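Local coordinates for protein cysteine synthase (PDB 5Z5C) that produces hydrogen sulfide, probably by breaking down L-cysteine as a pyridoxal 5'-phosphate-dependent cysteine lyase of the cysteine synthase family, at residues S48-A54 with N80-F85; Y99-M104 with G128-S132. All coordinates share one frame; numbering follows the deposited sequence.

How the interactions relate
Interaction 1 (48-54 with 80-85) comes first along the chain and is complete before interaction 2 (99-104 with 128-132) begins. Helix 80-91 and strand 96-101, which carry one half of each contact, follow one another. Strand 96-101 is the middle strand of the three-stranded parallel sheet 73-76, 96-101, 120-122. The centres lie about 19 Å apart and the nearest atoms about 7 Å, without touching. Interaction 1 is buried, about 9 Å from the centre of the chain, and carries the cofactor-bonded lysine and one further pocket residue; interaction 2 is partly buried at about 20 Å. One forms part of the active site, while the other joins the end of a sheet strand to a nearby loop and short helix.

Interaction 1 (S48-A54 with N80-F85); sequences SIKDRMA and NTGIAF. With PLP (pyridoxal-5'-phosphate), chain G.
Lys-50 and Asn-80 meet around the cofactor, Lys-50 CG 3.4 Å from Asn-80 CB, with the lysine bonded covalently to it: Lys-50 NZ lies 1.3 Å from PLP C4A, the internal aldimine. The lysine chain crosses Asn-80 at about a right angle, and a bend at its end (chi4 73°) carries NZ to the linkage. Asn-80 holds the ring oxygen next to that linkage: its ND2 donates to PLP O3 at 2.8 Å (N-H...O 153°) and is also hydrogen-bonded to Asp-303 OD2. A Schiff-base lysine near one helix start and an asparagine bonded to O3 at another are as in fold type II PLP enzymes such as cysteine synthases. Ser-48 and Asp-51 form a capping box: Ser-48 OG accepts from Lys-50 N at 2.9 Å, Ser-48 N donates weakly to Asp-51 OD2, and Asp-51 OD1 is hydrogen-bonded to Thr-46 OG1. Ser-48 OG shares a water with Asn-80 O. Thr-189, Thr-192 and Ser-276 also hydrogen-bond PLP. The axes of 50-54 and 80-85 cross at -53°, 8.5 Å apart, and Ala-54 CB meets Ala-84 CB at 3.9 Å. Ala-54 CB also sits over the centre of the Phe-85 ring (CH-pi, 3.8 Å to the centroid), while Met-53 SD makes an oblique Met-aromatic contact.

Interaction 2 (Y99-M104 with G128-S132); sequences YMPDWM and GFLGS
Pro-101 lays its CG over the centre of the Phe-129 ring, 3.6 Å from the centroid and 8° off the ring normal, a CH-pi contact in which the two side chains cross at about a right angle. The same Pro-101 CG also comes within 3.5 Å of Phe-129 N. Around the ring two more side chains close in obliquely: Trp-103 brings CZ2 to 3.6 Å from Phe-129 CE2, the six-membered ring and the phenyl being turned 70° to each other, and Met-104 sets its CE 3.7 Å from Phe-129 CZ. Trp-103 gets there because its CG sits between the backbone N and the carbonyl carbon (chi1 63°), which folds the indole back until Pro-101 CB lies over one face, toward its rim. Arg-124 makes a cation-pi contact with this indole. A type I turn from Pro-101 to Met-104 gathers these three side chains where strand 96-101 ends.

On the other segment, Phe-129 follows a cis peptide bond after Gly-128 and takes the N-cap position of helix 130-133. Ser-132 faces the strand: its OG lies 3.6 Å from Met-100 C, and OG accepts a weak bond from Phe-129 N at 3.5 Å. Tyr-99 CB rests 3.6 Å from Ser-132 O. Ser-132 also touches Val-122 and Ala-76 of the two outer strands of the sheet. No hydrogen bond joins the two segments, so their mutual hold rests on CH-pi and van der Waals contact at the Phe-129 ring and along Ser-132.

Interaction 1 (S48-A54 with N80-F85)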
loop_
_atom_site.group_PDB
_atom_site.type_symbol
_atom_site.label_atom_id
_atom_site.label_comp_id
_atom_site.label_asym_id
_atom_site.label_seq_id
_atom_site.Cartn_x
_atom_site.Cartn_y
_atom_site.Cartn_z
ATOM N N SER B 48 -3.227 0.580 -5.641
ATOM C CA SER B 48 -3.567 1.514 -6.727
ATOM C C SER B 48 -5.048 1.761 -6.931
ATOM O O SER B 48 -5.883 0.920 -6.628
ATOM C CB SER B 48 -2.960 1.079 -8.089
ATOM O OG SER B 48 -3.809 0.242 -8.863
ATOM N N ILE B 49 -5.344 2.891 -7.578
ATOM C CA ILE B 49 -6.695 3.160 -8.074
ATOM C C ILE B 49 -7.285 2.027 -8.945
ATOM O O ILE B 49 -8.504 1.837 -8.964
ATOM C CB ILE B 49 -6.731 4.522 -8.832
ATOM C CG1 ILE B 49 -8.170 5.081 -8.982
ATOM C CG2 ILE B 49 -6.055 4.413 -10.177
ATOM C CD1 ILE B 49 -8.200 6.474 -9.619
ATOM N N LYS B 50 -6.435 1.277 -9.638
ATOM C CA LYS B 50 -6.888 0.196 -10.514
ATOM C C LYS B 50 -7.644 -0.918 -9.784
ATOM O O LYS B 50 -8.487 -1.607 -10.406
ATOM C CB LYS B 50 -5.747 -0.414 -11.315
ATOM C CG LYS B 50 -4.950 0.586 -12.151
ATOM C CD LYS B 50 -5.790 1.255 -13.214
ATOM C CE LYS B 50 -5.077 2.485 -13.690
ATOM N NZ LYS B 50 -3.907 2.151 -14.544
ATOM N N ASP B 51 -7.408 -1.045 -8.477
ATOM C CA ASP B 51 -8.186 -1.977 -7.657
ATOM C C ASP B 51 -9.693 -1.665 -7.669
ATOM O O ASP B 51 -10.485 -2.591 -7.687
ATOM C CB ASP B 51 -7.718 -1.981 -6.198
ATOM C CG ASP B 51 -6.303 -2.508 -6.028
ATOM O OD1 ASP B 51 -6.006 -3.601 -6.556
ATOM O OD2 ASP B 51 -5.501 -1.833 -5.354
ATOM N N ARG B 52 -10.069 -0.383 -7.639
ATOM C CA ARG B 52 -11.470 0.022 -7.671
ATOM C C ARG B 52 -12.116 -0.455 -8.988
ATOM O O ARG B 52 -13.216 -0.968 -9.004
ATOM C CB ARG B 52 -11.613 1.528 -7.646
ATOM C CG ARG B 52 -11.168 2.191 -6.352
ATOM C CD ARG B 52 -11.237 3.678 -6.526
ATOM N NE ARG B 52 -10.927 4.422 -5.332
ATOM C CZ ARG B 52 -11.829 4.940 -4.519
ATOM N NH1 ARG B 52 -13.114 4.624 -4.659
ATOM N NH2 ARG B 52 -11.445 5.714 -3.526
ATOM N N MET B 53 -11.353 -0.291 -10.061
ATOM C CA MET B 53 -11.760 -0.569 -11.409
ATOM C C MET B 53 -11.859 -2.072 -11.663
ATOM O O MET B 53 -12.832 -2.510 -12.246
ATOM C CB MET B 53 -10.758 0.057 -12.369
ATOM C CG MET B 53 -11.198 0.021 -13.814
ATOM S SD MET B 53 -10.657 -1.419 -14.742
ATOM C CE MET B 53 -8.994 -0.913 -15.176
ATOM N N ALA B 54 -10.844 -2.832 -11.271
ATOM C CA ALA B 54 -10.879 -4.287 -11.392
ATOM C C ALA B 54 -12.032 -4.943 -10.609
ATOM O O ALA B 54 -12.704 -5.864 -11.124
ATOM C CB ALA B 54 -9.545 -4.918 -10.999
ATOM N N ASN B 80 -0.284 -1.453 -13.155
ATOM C CA ASN B 80 -1.285 -1.585 -12.069
ATOM C C ASN B 80 -2.564 -2.376 -12.433
ATOM O O ASN B 80 -3.204 -2.956 -11.570
ATOM C CB ASN B 80 -1.655 -0.199 -11.554
ATOM C CG ASN B 80 -0.606 0.392 -10.623
ATOM O OD1 ASN B 80 0.019 -0.322 -9.835
ATOM N ND2 ASN B 80 -0.422 1.715 -10.688
ATOM N N THR B 81 -2.952 -2.392 -13.702
ATOM C CA THR B 81 -4.116 -3.193 -14.134
ATOM C C THR B 81 -3.879 -4.708 -14.041
ATOM O O THR B 81 -4.733 -5.433 -13.553
ATOM C CB THR B 81 -4.522 -2.804 -15.570
ATOM O OG1 THR B 81 -4.857 -1.420 -15.582
ATOM C CG2 THR B 81 -5.707 -3.605 -16.036
ATOM N N GLY B 82 -2.710 -5.161 -14.487
ATOM C CA GLY B 82 -2.358 -6.546 -14.361
ATOM C C GLY B 82 -2.316 -6.937 -12.896
ATOM O O GLY B 82 -2.834 -7.989 -12.521
ATOM N N ILE B 83 -1.727 -6.053 -12.074
ATOM C CA ILE B 83 -1.588 -6.325 -10.646
ATOM C C ILE B 83 -2.988 -6.485 -10.026
ATOM O O ILE B 83 -3.250 -7.466 -9.363
ATOM C CB ILE B 83 -0.750 -5.235 -9.921
ATOM C CG1 ILE B 83 0.711 -5.247 -10.398
ATOM C CG2 ILE B 83 -0.752 -5.461 -8.423
ATOM C CD1 ILE B 83 1.541 -4.025 -9.983
ATOM N N ALA B 84 -3.883 -5.559 -10.320
ATOM C CA ALA B 84 -5.224 -5.519 -9.741
ATOM C C ALA B 84 -6.154 -6.688 -10.145
ATOM O O ALA B 84 -6.854 -7.265 -9.301
ATOM C CB ALA B 84 -5.871 -4.190 -10.090
ATOM N N PHE B 85 -6.175 -7.005 -11.453
ATOM C CA PHE B 85 -6.925 -8.153 -11.925
ATOM C C PHE B 85 -6.268 -9.439 -11.448
ATOM O O PHE B 85 -6.980 -10.388 -11.149
ATOM C CB PHE B 85 -7.089 -8.185 -13.480
ATOM C CG PHE B 85 -8.193 -7.287 -13.985
ATOM C CD1 PHE B 85 -9.515 -7.670 -13.875
ATOM C CD2 PHE B 85 -7.908 -6.016 -14.484
ATOM C CE1 PHE B 85 -10.537 -6.840 -14.319
ATOM C CE2 PHE B 85 -8.927 -5.184 -14.949
ATOM C CZ PHE B 85 -10.243 -5.600 -14.868
HETATM N N1 PLP G . -1.272 6.417 -13.046
HETATM C C2 PLP G . -0.986 5.132 -12.739
HETATM C C2A PLP G . 0.100 4.768 -11.765
HETATM C C3 PLP G . -1.764 4.053 -13.373
HETATM O O3 PLP G . -1.505 2.758 -13.100
HETATM C C4 PLP G . -2.822 4.411 -14.337
HETATM C C4A PLP G . -3.616 3.354 -15.001
HETATM C C5 PLP G . -3.044 5.848 -14.590
HETATM C C6 PLP G . -2.241 6.773 -13.925
HETATM C C5A PLP G . -4.120 6.269 -15.571
HETATM O O4P PLP G . -5.444 5.909 -15.149
HETATM P P PLP G . -6.596 5.473 -16.192
HETATM O O1P PLP G . -6.148 4.146 -16.734
HETATM O O2P PLP G . -7.857 5.457 -15.364
HETATM O O3P PLP G . -6.598 6.607 -17.197
HETATM O O HOH W 1 -2.628 -2.192 -8.686
HETATM O O HOH W 2 -2.034 -0.453 -15.408
#

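Interaction 2 (Y99-M104 with G128-S132)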
loop_
_atom_site.group_PDB
_atom_site.type_symbol
_atom_site.label_atom_id
_atom_site.label_comp_id
_atom_site.label_asym_id
_atom_site.label_seq_id
_atom_site.Cartn_x
_atom_site.Cartn_y
_atom_site.Cartn_z
ATOM N N TYR B 99 -0.628 -10.921 -20.924
ATOM C CA TYR B 99 0.303 -10.791 -22.046
ATOM C C TYR B 99 1.023 -9.446 -21.950
ATOM O O TYR B 99 0.393 -8.398 -21.722
ATOM C CB TYR B 99 -0.436 -10.886 -23.403
ATOM C CG TYR B 99 -0.975 -12.275 -23.719
ATOM C CD1 TYR B 99 -2.183 -12.710 -23.187
ATOM C CD2 TYR B 99 -0.275 -13.143 -24.551
ATOM C CE1 TYR B 99 -2.683 -13.979 -23.477
ATOM C CE2 TYR B 99 -0.766 -14.412 -24.847
ATOM C CZ TYR B 99 -1.967 -14.816 -24.304
ATOM O OH TYR B 99 -2.468 -16.064 -24.581
ATOM N N MET B 100 2.340 -9.492 -22.120
ATOM C CA MET B 100 3.168 -8.291 -22.146
ATOM C C MET B 100 4.407 -8.536 -23.023
ATOM O O MET B 100 4.725 -9.713 -23.332
ATOM C CB MET B 100 3.555 -7.878 -20.722
ATOM C CG MET B 100 4.523 -8.820 -20.027
ATOM S SD MET B 100 4.970 -8.327 -18.353
ATOM C CE MET B 100 3.479 -8.754 -17.459
ATOM N N PRO B 101 5.097 -7.444 -23.441
ATOM C CA PRO B 101 6.334 -7.590 -24.231
ATOM C C PRO B 101 7.499 -8.188 -23.455
ATOM O O PRO B 101 7.549 -8.057 -22.236
ATOM C CB PRO B 101 6.658 -6.157 -24.658
ATOM C CG PRO B 101 5.345 -5.443 -24.629
ATOM C CD PRO B 101 4.612 -6.047 -23.460
ATOM N N ASP B 102 8.422 -8.831 -24.178
ATOM C CA ASP B 102 9.508 -9.626 -23.555
ATOM C C ASP B 102 10.696 -8.814 -22.979
ATOM O O ASP B 102 11.538 -9.373 -22.304
ATOM C CB ASP B 102 9.989 -10.759 -24.477
ATOM C CG ASP B 102 10.601 -10.283 -25.786
ATOM O OD1 ASP B 102 10.769 -9.051 -25.958
ATOM O OD2 ASP B 102 10.893 -11.151 -26.663
ATOM N N TRP B 103 10.749 -7.516 -23.279
ATOM C CA TRP B 103 11.754 -6.593 -22.719
ATOM C C TRP B 103 11.280 -5.828 -21.441
ATOM O O TRP B 103 12.012 -4.970 -20.934
ATOM C CB TRP B 103 12.229 -5.601 -23.803
ATOM C CG TRP B 103 11.154 -4.678 -24.339
ATOM C CD1 TRP B 103 10.722 -3.505 -23.777
ATOM C CD2 TRP B 103 10.379 -4.857 -25.532
ATOM N NE1 TRP B 103 9.724 -2.946 -24.545
ATOM C CE2 TRP B 103 9.497 -3.748 -25.632
ATOM C CE3 TRP B 103 10.336 -5.850 -26.526
ATOM C CZ2 TRP B 103 8.583 -3.603 -26.689
ATOM C CZ3 TRP B 103 9.434 -5.703 -27.586
ATOM C CH2 TRP B 103 8.567 -4.589 -27.656
ATOM N N MET B 104 10.077 -6.125 -20.928
ATOM C CA MET B 104 9.581 -5.505 -19.666
ATOM C C MET B 104 10.439 -5.982 -18.509
ATOM O O MET B 104 10.861 -7.119 -18.506
ATOM C CB MET B 104 8.136 -5.910 -19.376
ATOM C CG MET B 104 7.122 -5.437 -20.393
ATOM S SD MET B 104 6.984 -3.643 -20.421
ATOM C CE MET B 104 7.814 -3.266 -21.963
ATOM N N GLY B 128 5.004 -5.645 -30.889
ATOM C CA GLY B 128 4.717 -4.855 -29.691
ATOM C C GLY B 128 4.473 -5.775 -28.516
ATOM O O GLY B 128 5.207 -6.738 -28.389
ATOM N N PHE B 129 3.485 -5.551 -27.648
ATOM C CA PHE B 129 2.629 -4.356 -27.418
ATOM C C PHE B 129 1.244 -4.423 -28.092
ATOM O O PHE B 129 0.278 -4.886 -27.468
ATOM C CB PHE B 129 3.314 -2.951 -27.569
ATOM C CG PHE B 129 4.015 -2.446 -26.308
ATOM C CD1 PHE B 129 3.351 -2.419 -25.075
ATOM C CD2 PHE B 129 5.336 -1.979 -26.361
ATOM C CE1 PHE B 129 4.006 -1.985 -23.930
ATOM C CE2 PHE B 129 5.983 -1.533 -25.209
ATOM C CZ PHE B 129 5.321 -1.539 -23.997
ATOM N N LEU B 130 1.129 -3.957 -29.340
ATOM C CA LEU B 130 -0.163 -4.021 -30.046
ATOM C C LEU B 130 -0.555 -5.491 -30.236
ATOM O O LEU B 130 -1.723 -5.845 -30.087
ATOM C CB LEU B 130 -0.171 -3.251 -31.400
ATOM C CG LEU B 130 -0.818 -1.844 -31.452
ATOM C CD1 LEU B 130 -2.238 -1.851 -30.869
ATOM C CD2 LEU B 130 0.051 -0.817 -30.747
ATOM N N GLY B 131 0.435 -6.332 -30.524
ATOM C CA GLY B 131 0.242 -7.769 -30.630
ATOM C C GLY B 131 -0.014 -8.478 -29.310
ATOM O O GLY B 131 -0.540 -9.579 -29.330
ATOM N N SER B 132 0.375 -7.883 -28.175
ATOM C CA SER B 132 -0.039 -8.393 -26.866
ATOM C C SER B 132 -1.575 -8.321 -26.703
ATOM O O SER B 132 -2.176 -9.249 -26.156
ATOM C CB SER B 132 0.670 -7.665 -25.697
ATOM O OG SER B 132 2.053 -7.966 -25.633
#